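Local atomic coordinates of uncharacterized protein (Mycobacterium tuberculosis CAS/NITR204, PDB entry 5VYQ), a protein that probably transfers a formyl group from a reduced folate cofactor to the sugar amine of dTDP-4-amino-4,6-dideoxyglucose. Residues T28-V31 with H32-A35; A66-V69 with A70-V73; F88-A91 with L92-V96; E131-Q135 with L136-P140. All blocks are in the same frame, centred on the assembly; numbering follows the deposited sequence. Where two conformers were deposited one is given.

The four contacts follow one another along the chain, each a local turn or helix segment beside one six-stranded mixed sheet. Contact 1 joins the end of strand 24-28 to helix 31-43 and supplies Asn30 to the pocket of the nucleotide sugar. Contact 2 lies on helix 65-75 and contact 3 on helix 90-95; the two helices pack together, and the centres of contacts 2 and 3 are about 9 Å apart. Contact 4 is the loop between strands 125-131 and 141-147, its centre about 11 Å from that of contact 3. Contacts 3 and 4 touch through Ile93, Phe88 and Ile132, and both hold the folate pterin. Asp137 of contact 4 also touches the nucleotide sugar, so contact 4 meets both ligands.

Contact 1 of 4, residues T28-V31 with H32-A35; sequences TDNV and HAHA. With 0FX (dTDP-4-amino-4,6-dideoxyglucose), chain D.
Asn30 touches His32 and Ala33 as the N-cap of helix 31-43, the first helix after strand 24-28 in the formyltransferase fold. Its CB rests 4.0 Å from Ala33 CB and 3.7 Å from O3P of the nucleotide sugar. With CG anti to the backbone N (chi1 175°), the amide is swung back over the start of the helix. There OD1 takes an almost straight bond from Ala33 N at 3.0 Å, in the carbonyl plane and on a lone pair, and a weak, bent one from His32 N at 2.9 Å. Asparagine suits the place because its other branch is a donor: ND2 points to the diphosphate of the nucleotide sugar, 3.0 Å from O2P, with a weaker bond to O3P and another weak one to Tyr159 OH. One flat amide thus caps the helix and binds the ligand, and the cap fixes how the amide is turned. Beyond it, Thr28 gives its hydroxyl to a bond with Phe82 O, while its methyl CG2 lies at the edge of the His34 ring, 3.8 Å from CD2. A water donates to Val31 O at 2.7 Å and lies 3.1 Å from His34 ND1.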
loop_
_atom_site.group_PDB
_atom_site.type_symbol
_atom_site.label_atom_id
_atom_site.label_comp_id
_atom_site.label_asym_id
_atom_site.label_seq_id
_atom_site.Cartn_x
_atom_site.Cartn_y
_atom_site.Cartn_z
ATOM N N THR A 28 23.080 2.843 23.450
ATOM C CA THR A 28 22.309 2.513 22.251
ATOM C C THR A 28 20.903 2.016 22.590
ATOM O O THR A 28 20.730 1.199 23.491
ATOM C CB THR A 28 23.069 1.453 21.441
ATOM O OG1 THR A 28 22.388 1.154 20.221
ATOM C CG2 THR A 28 23.329 0.182 22.231
ATOM N N ASP A 29 19.915 2.507 21.858
ATOM C CA ASP A 29 18.515 2.146 22.051
ATOM C C ASP A 29 17.878 1.536 20.794
ATOM O O ASP A 29 16.647 1.467 20.684
ATOM C CB ASP A 29 17.714 3.370 22.496
ATOM C CG ASP A 29 18.033 3.783 23.909
ATOM O OD1 ASP A 29 18.259 2.897 24.749
ATOM O OD2 ASP A 29 18.046 5.007 24.177
ATOM N N ASN A 30 18.692 1.143 19.828
ATOM C CA ASN A 30 18.257 0.662 18.508
ATOM C C ASN A 30 18.873 -0.716 18.246
ATOM O O ASN A 30 20.053 -0.951 18.471
ATOM C CB ASN A 30 18.673 1.675 17.428
ATOM C CG ASN A 30 18.376 1.215 16.019
ATOM O OD1 ASN A 30 19.110 0.415 15.461
ATOM N ND2 ASN A 30 17.323 1.756 15.419
ATOM N N VAL A 31 18.051 -1.659 17.775
ATOM C CA VAL A 31 18.474 -3.031 17.576
ATOM C C VAL A 31 19.641 -3.175 16.594
ATOM O O VAL A 31 20.570 -3.913 16.848
ATOM C CB VAL A 31 17.255 -3.884 17.158
ATOM C CG1 VAL A 31 16.768 -3.520 15.759
ATOM C CG2 VAL A 31 17.531 -5.366 17.277
ATOM N N HIS A 32 19.609 -2.438 15.483
ATOM C CA HIS A 32 20.676 -2.522 14.501
ATOM C C HIS A 32 21.955 -1.903 15.073
ATOM O O HIS A 32 23.049 -2.444 14.939
ATOM C CB HIS A 32 20.312 -1.825 13.185
ATOM C CG HIS A 32 18.945 -2.161 12.689
ATOM N ND1 HIS A 32 18.643 -3.385 12.132
ATOM C CD2 HIS A 32 17.786 -1.463 12.722
ATOM C CE1 HIS A 32 17.357 -3.413 11.814
ATOM N NE2 HIS A 32 16.815 -2.261 12.165
ATOM N N ALA A 33 21.820 -0.747 15.707
ATOM C CA ALA A 33 22.986 -0.041 16.207
ATOM C C ALA A 33 23.585 -0.849 17.359
ATOM O O ALA A 33 24.787 -0.871 17.572
ATOM C CB ALA A 33 22.619 1.353 16.649
ATOM N N HIS A 34 22.738 -1.559 18.100
ATOM C CA HIS A 34 23.257 -2.342 19.220
ATOM C C HIS A 34 24.085 -3.530 18.705
ATOM O O HIS A 34 25.150 -3.868 19.226
ATOM C CB HIS A 34 22.112 -2.837 20.082
ATOM C CG HIS A 34 22.568 -3.789 21.130
ATOM N ND1 HIS A 34 22.541 -5.146 20.935
ATOM C CD2 HIS A 34 23.113 -3.592 22.351
ATOM C CE1 HIS A 34 23.014 -5.755 22.003
ATOM N NE2 HIS A 34 23.380 -4.833 22.877
ATOM N N ALA A 35 23.605 -4.178 17.655
ATOM C CA ALA A 35 24.367 -5.266 17.037
ATOM C C ALA A 35 25.715 -4.803 16.527
ATOM O O ALA A 35 26.713 -5.505 16.616
ATOM C CB ALA A 35 23.570 -5.918 15.910
HETATM O O4P 0FX D . 16.752 5.201 13.923
HETATM P P2 0FX D . 16.420 5.595 15.322
HETATM O O3P 0FX D . 17.106 4.814 16.421
HETATM O O1G 0FX D . 16.693 7.186 15.296
HETATM C C1G 0FX D . 16.037 8.088 16.168
HETATM C C2G 0FX D . 16.116 9.473 15.511
HETATM O O2G 0FX D . 15.516 9.338 14.216
HETATM C C3G 0FX D . 17.591 9.866 15.325
HETATM O O3G 0FX D . 17.727 11.075 14.537
HETATM C C4G 0FX D . 18.269 9.895 16.689
HETATM N N4A 0FX D . 19.695 10.214 16.442
HETATM C C5G 0FX D . 18.089 8.532 17.357
HETATM C C6G 0FX D . 18.487 8.671 18.826
HETATM O O5G 0FX D . 16.722 8.091 17.427
HETATM O OPP 0FX D . 14.831 5.579 15.581
HETATM P P 0FX D . 13.821 4.332 15.761
HETATM O O1P 0FX D . 12.836 4.757 16.780
HETATM O O2P 0FX D . 14.625 3.063 15.892
HETATM O O5 0FX D . 13.065 4.226 14.351
HETATM C C5 0FX D . 13.714 3.749 13.195
HETATM C C4 0FX D . 12.867 4.082 11.981
HETATM O O4 0FX D . 11.639 3.366 12.090
HETATM C C3 0FX D . 12.414 5.533 11.827
HETATM O O3 0FX D . 13.412 6.307 11.150
HETATM C C2 0FX D . 11.141 5.475 11.005
HETATM C C1 0FX D . 10.596 4.157 11.508
HETATM N N11 0FX D . 9.558 4.349 12.528
HETATM C C61 0FX D . 9.739 4.154 13.851
HETATM C C51 0FX D . 8.701 4.318 14.748
HETATM C C5A 0FX D . 8.959 4.133 16.222
HETATM C C21 0FX D . 8.253 4.575 12.098
HETATM O O21 0FX D . 8.048 4.713 10.809
HETATM N N31 0FX D . 7.229 4.751 12.934
HETATM C C41 0FX D . 7.439 4.567 14.258
HETATM O O41 0FX D . 6.380 4.724 15.078
HETATM O O HOH W 1 20.696 -5.989 18.579
#

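Contact 2 of 4, residues A66-V69 with A70-V73; sequences AERV and AEIV. With NA (sodium ion), chain G.
Arg68 and Glu71 form a salt bridge three residues apart on helix 65-75. Arg68 approaches side-on, NE at 2.8 Å and NH2 at 2.9 Å from the same Glu71 OE2, so that two donors grip one oxygen. Both come from one face of the carboxylate, which is tilted 38° from the guanidinium plane, while OE2 itself lies near that plane. Bends in both chains (chi2 -86° in Arg68 and 81° in Glu71) curl the charged ends together along the helix surface. The helix is kinked at residues 70 and 71, and a water takes up Ala70 N, accepting from it at 3.0 Å, donating to Glu67 O at 2.9 Å, and reaching Glu71 OE2 with a longer bond. Regular backbone bonds resume with Ile72 N to Arg68 O and Val73 N to Val69 O. A sodium ion is held by Val73 O at 2.4 Å, with Tyr76 O and three waters completing the ligands seen. The apolar contacts belong to the other flank: Val69 CG1 and Val73 CG2 lie side by side, 4.2 Å apart. The beta-branched side chains of Val69, Ile72 and Val73 touch Leu92, and Val69 also meets Ala91 and Pro89, so this flank packs the helix on helix 90-95.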
loop_
_atom_site.group_PDB
_atom_site.type_symbol
_atom_site.label_atom_id
_atom_site.label_comp_id
_atom_site.label_asym_id
_atom_site.label_seq_id
_atom_site.Cartn_x
_atom_site.Cartn_y
_atom_site.Cartn_z
ATOM N N ALA A 66 21.615 10.830 32.707
ATOM C CA ALA A 66 21.453 12.017 33.512
ATOM C C ALA A 66 21.828 11.760 34.979
ATOM O O ALA A 66 22.438 12.598 35.606
ATOM C CB ALA A 66 20.025 12.529 33.398
ATOM N N GLU A 67 21.464 10.615 35.529
ATOM C CA GLU A 67 21.817 10.340 36.914
ATOM C C GLU A 67 23.295 9.971 37.075
ATOM O O GLU A 67 23.854 10.181 38.150
ATOM C CB GLU A 67 20.973 9.196 37.482
ATOM C CG GLU A 67 19.473 9.446 37.450
ATOM C CD GLU A 67 18.659 8.306 38.050
ATOM O OE1 GLU A 67 17.519 8.574 38.504
ATOM O OE2 GLU A 67 19.132 7.143 38.076
ATOM N N ARG A 68 23.913 9.416 36.034
ATOM C CA ARG A 68 25.237 8.831 36.156
ATOM C C ARG A 68 26.361 9.657 35.530
ATOM O O ARG A 68 27.482 9.146 35.399
ATOM C CB ARG A 68 25.228 7.433 35.529
ATOM C CG ARG A 68 24.291 6.450 36.210
ATOM C CD ARG A 68 24.995 5.789 37.391
ATOM N NE ARG A 68 25.411 6.652 38.484
ATOM C CZ ARG A 68 24.633 7.043 39.494
ATOM N NH1 ARG A 68 23.356 6.708 39.546
ATOM N NH2 ARG A 68 25.137 7.788 40.465
ATOM N N VAL A 69 26.091 10.924 35.228
ATOM C CA VAL A 69 27.057 11.798 34.534
ATOM C C VAL A 69 28.431 11.809 35.193
ATOM O O VAL A 69 29.491 11.694 34.516
ATOM C CB VAL A 69 26.604 13.281 34.457
ATOM C CG1 VAL A 69 27.610 14.117 33.681
ATOM C CG2 VAL A 69 25.230 13.428 33.843
ATOM N N ALA A 70 28.455 11.983 36.518
ATOM C CA ALA A 70 29.732 12.089 37.154
ATOM C C ALA A 70 30.585 10.835 37.028
ATOM O O ALA A 70 31.802 10.897 36.816
ATOM C CB ALA A 70 29.577 12.484 38.611
ATOM N N GLU A 71 29.940 9.693 37.162
ATOM C CA GLU A 71 30.658 8.429 37.030
ATOM C C GLU A 71 31.092 8.165 35.589
ATOM O O GLU A 71 32.196 7.713 35.344
ATOM C CB GLU A 71 29.802 7.265 37.523
ATOM C CG GLU A 71 29.695 7.250 39.050
ATOM C CD GLU A 71 28.663 8.228 39.578
ATOM O OE1 GLU A 71 28.950 8.889 40.591
ATOM O OE2 GLU A 71 27.576 8.390 38.977
ATOM N N ILE A 72 30.215 8.465 34.650
ATOM C CA ILE A 72 30.603 8.333 33.234
ATOM C C ILE A 72 31.833 9.172 32.880
ATOM O O ILE A 72 32.789 8.674 32.274
ATOM C CB ILE A 72 29.406 8.628 32.303
ATOM C CG1 ILE A 72 28.283 7.605 32.475
ATOM C CG2 ILE A 72 29.845 8.666 30.869
ATOM C CD1 ILE A 72 26.945 8.054 31.946
ATOM N N VAL A 73 31.826 10.447 33.266
ATOM C CA VAL A 73 32.927 11.328 32.974
ATOM C C VAL A 73 34.209 10.819 33.650
ATOM O O VAL A 73 35.273 10.796 33.046
ATOM C CB VAL A 73 32.591 12.784 33.381
ATOM C CG1 VAL A 73 33.812 13.713 33.421
ATOM C CG2 VAL A 73 31.543 13.376 32.465
HETATM NA NA NA G . 36.958 10.777 31.405
HETATM O O HOH W 2 26.382 11.427 38.601
HETATM O O HOH W 3 38.300 11.356 33.052
HETATM O O HOH W 4 39.103 10.303 30.494
HETATM O O HOH W 5 36.874 12.870 30.588
#

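Contact 3 of 4, residues F88-A91 with L92-V96; sequences FPAA and LIDGV. With FON (N-{[4-({[(6R)-2-amino-5-formyl-4-oxo-1,4,5,6,7,8-hexahydropteridin-6-yl]methyl}amino)phenyl]carbonyl}-L-glutamic acid), chain C.
The Phe88 ring carries the methyl CD2 of Leu92 on one face, a CH-pi contact in which the methyl stands 3.9 Å from the ring centroid, displaced toward the rim. Leu92 reaches it with CG anti to its own backbone N (chi1 176°), and the forked end suits the place because its second methyl, CD1, can meet Ile72 of helix 65-75. Beside the ring, Ile93 brings CG2 to 3.6 Å from Phe88 CB and lies near the ring's plane at its edge. Val79, Ser81 and Cys98 of the neighbouring strands also touch the Phe88 side chain, which is buried. Further out, Pro89 CD approaches Leu92 CB at 4.1 Å. Phe88 and Pro89 lead into helix 90-95, the crossover helix of the beta-alpha-beta unit formed with strands 78-82 and 97-102. Pro89 sits at the N-cap, where the backbone N has no helical bond to make, so proline's lack of an N-H breaks none. Its carbonyl is used twice: Ile93 N meets Pro89 O at 3.1 Å, nearly in line with the C=O bond, and Leu92 N comes at 3.0 Å from above the carbonyl plane. The next turn closes with Asp94 N on Ala90 O at 2.8 Å. Gly95, having no side chain, passes close to the Ala91 carbonyl, and its N bonds to Leu92 O at 3.1 Å. Small Ala90 and acidic Asp94 lie on the exposed side, while Ala91 meets Val69. At the folate side, the pterin amine NA2 of the bound folinic acid donates to Phe88 O at 3.2 Å in a nearly straight bond (175°).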
loop_
_atom_site.group_PDB
_atom_site.type_symbol
_atom_site.label_atom_id
_atom_site.label_comp_id
_atom_site.label_asym_id
_atom_site.label_seq_id
_atom_site.Cartn_x
_atom_site.Cartn_y
_atom_site.Cartn_z
ATOM N N PHE A 88 22.034 13.860 26.166
ATOM C CA PHE A 88 23.237 13.936 26.995
ATOM C C PHE A 88 23.218 15.352 27.568
ATOM O O PHE A 88 23.209 16.328 26.804
ATOM C CB PHE A 88 24.492 13.741 26.153
ATOM C CG PHE A 88 24.754 12.314 25.688
ATOM C CD1 PHE A 88 25.976 12.029 25.113
ATOM C CD2 PHE A 88 23.856 11.247 25.870
ATOM C CE1 PHE A 88 26.316 10.757 24.652
ATOM C CE2 PHE A 88 24.182 9.984 25.416
ATOM C CZ PHE A 88 25.406 9.715 24.821
ATOM N N PRO A 89 23.257 15.470 28.887
ATOM C CA PRO A 89 23.327 16.824 29.433
ATOM C C PRO A 89 24.661 17.518 29.260
ATOM O O PRO A 89 25.681 16.873 28.960
ATOM C CB PRO A 89 23.072 16.610 30.915
ATOM C CG PRO A 89 23.586 15.236 31.162
ATOM C CD PRO A 89 23.261 14.438 29.939
ATOM N N ALA A 90 24.629 18.833 29.504
ATOM C CA ALA A 90 25.830 19.640 29.369
ATOM C C ALA A 90 27.008 19.037 30.135
ATOM O O ALA A 90 28.108 18.960 29.603
ATOM C CB ALA A 90 25.559 21.081 29.826
ATOM N N ALA A 91 26.807 18.592 31.376
ATOM C CA ALA A 91 27.954 18.132 32.162
ATOM C C ALA A 91 28.642 16.907 31.532
ATOM O O ALA A 91 29.845 16.697 31.700
ATOM C CB ALA A 91 27.572 17.833 33.601
ATOM N N LEU A 92 27.880 16.103 30.808
ATOM C CA LEU A 92 28.427 14.929 30.181
ATOM C C LEU A 92 29.180 15.361 28.940
ATOM O O LEU A 92 30.354 15.053 28.818
ATOM C CB LEU A 92 27.334 13.930 29.806
ATOM C CG LEU A 92 27.806 12.685 29.053
ATOM C CD1 LEU A 92 28.836 11.919 29.870
ATOM C CD2 LEU A 92 26.625 11.776 28.746
ATOM N N ILE A 93 28.527 16.133 28.066
ATOM C CA ILE A 93 29.162 16.508 26.820
ATOM C C ILE A 93 30.362 17.441 27.026
ATOM O O ILE A 93 31.310 17.405 26.246
ATOM C CB ILE A 93 28.182 17.077 25.811
ATOM C CG1 ILE A 93 27.529 18.327 26.305
ATOM C CG2 ILE A 93 27.127 16.034 25.420
ATOM C CD1 ILE A 93 26.775 19.055 25.198
ATOM N N ASP A 94 30.318 18.196 28.104
ATOM C CA ASP A 94 31.375 19.137 28.428
ATOM C C ASP A 94 32.545 18.453 29.124
ATOM O O ASP A 94 33.655 19.055 29.131
ATOM C CB ASP A 94 30.904 20.278 29.345
ATOM C CG ASP A 94 29.806 21.171 28.766
ATOM O OD1 ASP A 94 29.560 21.170 27.528
ATOM O OD2 ASP A 94 29.240 21.935 29.575
ATOM N N GLY A 95 32.323 17.249 29.684
ATOM C CA GLY A 95 33.342 16.592 30.522
ATOM C C GLY A 95 34.021 15.378 29.922
ATOM O O GLY A 95 35.012 14.847 30.476
ATOM N N VAL A 96 33.521 14.907 28.782
ATOM C CA VAL A 96 34.161 13.797 28.082
ATOM C C VAL A 96 33.823 13.908 26.592
ATOM O O VAL A 96 32.730 14.391 26.272
ATOM C CB VAL A 96 33.772 12.434 28.658
ATOM C CG1 VAL A 96 32.259 12.195 28.531
ATOM C CG2 VAL A 96 34.658 11.331 28.048
HETATM N N1 FON C . 22.505 14.638 23.250
HETATM C C2 FON C . 22.830 15.822 22.742
HETATM N NA2 FON C . 23.221 16.806 23.602
HETATM N N3 FON C . 22.749 16.026 21.417
HETATM C C4 FON C . 22.348 15.074 20.541
HETATM O O4 FON C . 22.320 15.292 19.306
HETATM C C4A FON C . 22.016 13.740 21.069
HETATM N N5 FON C . 21.541 12.648 20.323
HETATM C C6 FON C . 20.710 11.702 21.084
HETATM C C7 FON C . 21.535 11.227 22.284
HETATM N N8 FON C . 21.894 12.379 23.072
HETATM C C8A FON C . 22.139 13.579 22.514
HETATM C C9 FON C . 19.337 12.283 21.489
HETATM N N10 FON C . 18.549 12.525 20.285
HETATM C C11 FON C . 14.703 14.110 20.289
HETATM C C12 FON C . 15.367 13.842 19.092
HETATM C C13 FON C . 16.653 13.312 19.117
HETATM C C14 FON C . 17.282 13.025 20.323
HETATM C C15 FON C . 16.633 13.287 21.525
HETATM C C16 FON C . 15.348 13.830 21.500
HETATM C C FON C . 13.286 14.696 20.235
HETATM O O FON C . 12.619 14.762 19.180
HETATM N N FON C . 12.757 15.120 21.387
HETATM C CA FON C . 11.388 15.615 21.520
HETATM C CB FON C . 10.589 14.849 22.588
HETATM C CG FON C . 10.542 13.362 22.216
HETATM C CD FON C . 9.474 12.516 22.879
HETATM O OE1 FON C . 8.441 13.073 23.306
HETATM O OE2 FON C . 9.643 11.270 22.934
HETATM C CT FON C . 11.428 17.083 21.826
HETATM O O1 FON C . 10.362 17.709 21.609
HETATM O O2 FON C . 12.491 17.601 22.250
HETATM C CP1 FON C . 21.785 12.527 19.086
HETATM O O3 FON C . 21.346 11.588 18.432
#

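Contact 4 of 4, residues E131-Q135 with L136-P140; sequences EIDDQ and LDHGP. With LI (lithium ion), chain M; FON (N-{[4-({[(6R)-2-amino-5-formyl-4-oxo-1,4,5,6,7,8-hexahydropteridin-6-yl]methyl}amino)phenyl]carbonyl}-L-glutamic acid), chain C.
The His138 ring has the Gln135 amide stacked on one face and the Asp133 carboxylate at its edge, within the loop that links antiparallel strands 125-131 and 141-147. The amide, tilted 28° from the ring, puts NE2 3.4 Å from CE1 of His138, offset toward the rim. At the edge ND1 of His138 donates to the syn lone pair of Asp133 OD2 at 2.7 Å, almost straight (173°) and in the ring plane. NE2 of His138 is hydrogen-bonded to Glu190 OE1, so the imidazole bridges two carboxylates, which may favour its charged form. Asp133 OD1 also accepts from Gln135 N at 2.9 Å, an Asx turn that fixes the bend; Asp133 CG lies between its backbone N and carbonyl carbon (chi1 70°), which tucks the carboxylate into the loop. Glu131 N to Pro140 O ties the base, and Gly139, without a side chain, can pass beside Glu131 O. The backbone faces the folate: Asp133 O takes a bond from NA2, and Asp137 N donates to O4 at 2.8 Å, while Leu136 supplies methyls to the rings of the bound folate. Asp137 OD2 bonds to Gly111 N and a water; its OD1 binds the lithium ion at 2.2 Å, with His102 ND1 as another ligand.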
loop_
_atom_site.group_PDB
_atom_site.type_symbol
_atom_site.label_atom_id
_atom_site.label_comp_id
_atom_site.label_asym_id
_atom_site.label_seq_id
_atom_site.Cartn_x
_atom_site.Cartn_y
_atom_site.Cartn_z
ATOM N N GLU A 131 30.929 14.893 16.597
ATOM C CA GLU A 131 31.006 15.211 18.028
ATOM C C GLU A 131 29.727 15.866 18.486
ATOM O O GLU A 131 29.072 16.580 17.742
ATOM C CB GLU A 131 32.208 16.070 18.408
ATOM C CG GLU A 131 33.518 15.298 18.286
ATOM C CD GLU A 131 34.761 16.075 18.725
ATOM O OE1 GLU A 131 34.615 17.229 19.150
ATOM O OE2 GLU A 131 35.872 15.496 18.620
ATOM N N ILE A 132 29.335 15.551 19.714
ATOM C CA ILE A 132 28.077 16.038 20.282
ATOM C C ILE A 132 28.307 17.351 20.981
ATOM O O ILE A 132 29.297 17.529 21.727
ATOM C CB ILE A 132 27.481 15.004 21.256
ATOM C CG1 ILE A 132 27.313 13.678 20.504
ATOM C CG2 ILE A 132 26.185 15.519 21.787
ATOM C CD1 ILE A 132 26.730 12.538 21.314
ATOM N N ASP A 133 27.378 18.277 20.778
ATOM C CA ASP A 133 27.284 19.544 21.527
ATOM C C ASP A 133 25.884 19.707 22.104
ATOM O O ASP A 133 25.098 18.755 22.190
ATOM C CB ASP A 133 27.734 20.727 20.675
ATOM C CG ASP A 133 26.784 21.066 19.532
ATOM O OD1 ASP A 133 25.611 20.630 19.499
ATOM O OD2 ASP A 133 27.264 21.803 18.625
ATOM N N ASP A 134 25.569 20.885 22.607
ATOM C CA ASP A 134 24.305 21.116 23.264
ATOM C C ASP A 134 23.080 21.028 22.352
ATOM O O ASP A 134 21.967 20.897 22.858
ATOM C CB ASP A 134 24.346 22.467 23.980
ATOM C CG ASP A 134 24.558 23.629 23.040
ATOM O OD1 ASP A 134 25.672 23.816 22.527
ATOM O OD2 ASP A 134 23.569 24.344 22.807
ATOM N N GLN A 135 23.257 21.120 21.036
ATOM C CA GLN A 135 22.118 21.017 20.139
ATOM C C GLN A 135 21.996 19.599 19.615
ATOM O O GLN A 135 22.891 18.774 19.763
ATOM C CB GLN A 135 22.200 22.027 19.000
ATOM C CG GLN A 135 22.101 23.429 19.533
ATOM C CD GLN A 135 22.310 24.465 18.459
ATOM O OE1 GLN A 135 21.428 24.675 17.623
ATOM N NE2 GLN A 135 23.471 25.111 18.454
ATOM N N LEU A 136 20.846 19.312 19.032
ATOM C CA LEU A 136 20.634 17.991 18.432
ATOM C C LEU A 136 21.270 17.857 17.066
ATOM O O LEU A 136 21.038 18.695 16.187
ATOM C CB LEU A 136 19.122 17.703 18.336
ATOM C CG LEU A 136 18.330 17.517 19.628
ATOM C CD1 LEU A 136 16.849 17.239 19.336
ATOM C CD2 LEU A 136 18.838 16.353 20.453
ATOM N N ASP A 137 22.071 16.798 16.906
ATOM C CA ASP A 137 22.613 16.447 15.627
ATOM C C ASP A 137 23.309 17.661 15.028
ATOM O O ASP A 137 23.031 18.079 13.911
ATOM C CB ASP A 137 21.535 15.900 14.717
ATOM C CG ASP A 137 20.834 14.689 15.306
ATOM O OD1 ASP A 137 21.473 13.879 16.001
ATOM O OD2 ASP A 137 19.643 14.526 15.022
ATOM N N HIS A 138 24.223 18.206 15.829
ATOM C CA HIS A 138 24.888 19.473 15.531
ATOM C C HIS A 138 26.317 19.277 15.955
ATOM O O HIS A 138 26.642 18.502 16.855
ATOM C CB HIS A 138 24.204 20.543 16.387
ATOM C CG HIS A 138 24.574 21.945 16.045
ATOM N ND1 HIS A 138 25.582 22.628 16.690
ATOM C CD2 HIS A 138 24.003 22.827 15.193
ATOM C CE1 HIS A 138 25.646 23.860 16.211
ATOM N NE2 HIS A 138 24.688 24.004 15.306
ATOM N N GLY A 139 27.229 20.013 15.391
ATOM C CA GLY A 139 28.584 19.745 15.900
ATOM C C GLY A 139 29.555 19.189 14.873
ATOM O O GLY A 139 29.164 18.820 13.766
ATOM N N PRO A 140 30.843 19.123 15.262
ATOM C CA PRO A 140 31.847 18.835 14.281
ATOM C C PRO A 140 31.709 17.474 13.634
ATOM O O PRO A 140 31.651 16.457 14.355
ATOM C CB PRO A 140 33.163 18.954 15.081
ATOM C CG PRO A 140 32.830 19.905 16.180
ATOM C CD PRO A 140 31.391 19.653 16.531
HETATM LI LI LI M . 20.349 11.988 15.889
HETATM N N1 FON C . 22.505 14.638 23.250
HETATM C C2 FON C . 22.830 15.822 22.742
HETATM N NA2 FON C . 23.221 16.806 23.602
HETATM N N3 FON C . 22.749 16.026 21.417
HETATM C C4 FON C . 22.348 15.074 20.541
HETATM O O4 FON C . 22.320 15.292 19.306
HETATM C C4A FON C . 22.016 13.740 21.069
HETATM N N5 FON C . 21.541 12.648 20.323
HETATM C C6 FON C . 20.710 11.702 21.084
HETATM C C7 FON C . 21.535 11.227 22.284
HETATM N N8 FON C . 21.894 12.379 23.072
HETATM C C8A FON C . 22.139 13.579 22.514
HETATM C C9 FON C . 19.337 12.283 21.489
HETATM N N10 FON C . 18.549 12.525 20.285
HETATM C C11 FON C . 14.703 14.110 20.289
HETATM C C12 FON C . 15.367 13.842 19.092
HETATM C C13 FON C . 16.653 13.312 19.117
HETATM C C14 FON C . 17.282 13.025 20.323
HETATM C C15 FON C . 16.633 13.287 21.525
HETATM C C16 FON C . 15.348 13.830 21.500
HETATM C C FON C . 13.286 14.696 20.235
HETATM O O FON C . 12.619 14.762 19.180
HETATM N N FON C . 12.757 15.120 21.387
HETATM C CA FON C . 11.388 15.615 21.520
HETATM C CB FON C . 10.589 14.849 22.588
HETATM C CG FON C . 10.542 13.362 22.216
HETATM C CD FON C . 9.474 12.516 22.879
HETATM O OE1 FON C . 8.441 13.073 23.306
HETATM O OE2 FON C . 9.643 11.270 22.934
HETATM C CT FON C . 11.428 17.083 21.826
HETATM O O1 FON C . 10.362 17.709 21.609
HETATM O O2 FON C . 12.491 17.601 22.250
HETATM C CP1 FON C . 21.785 12.527 19.086
HETATM O O3 FON C . 21.346 11.588 18.432
HETATM O O HOH W 6 25.201 17.537 18.879
HETATM O O HOH W 7 18.949 13.102 17.064
#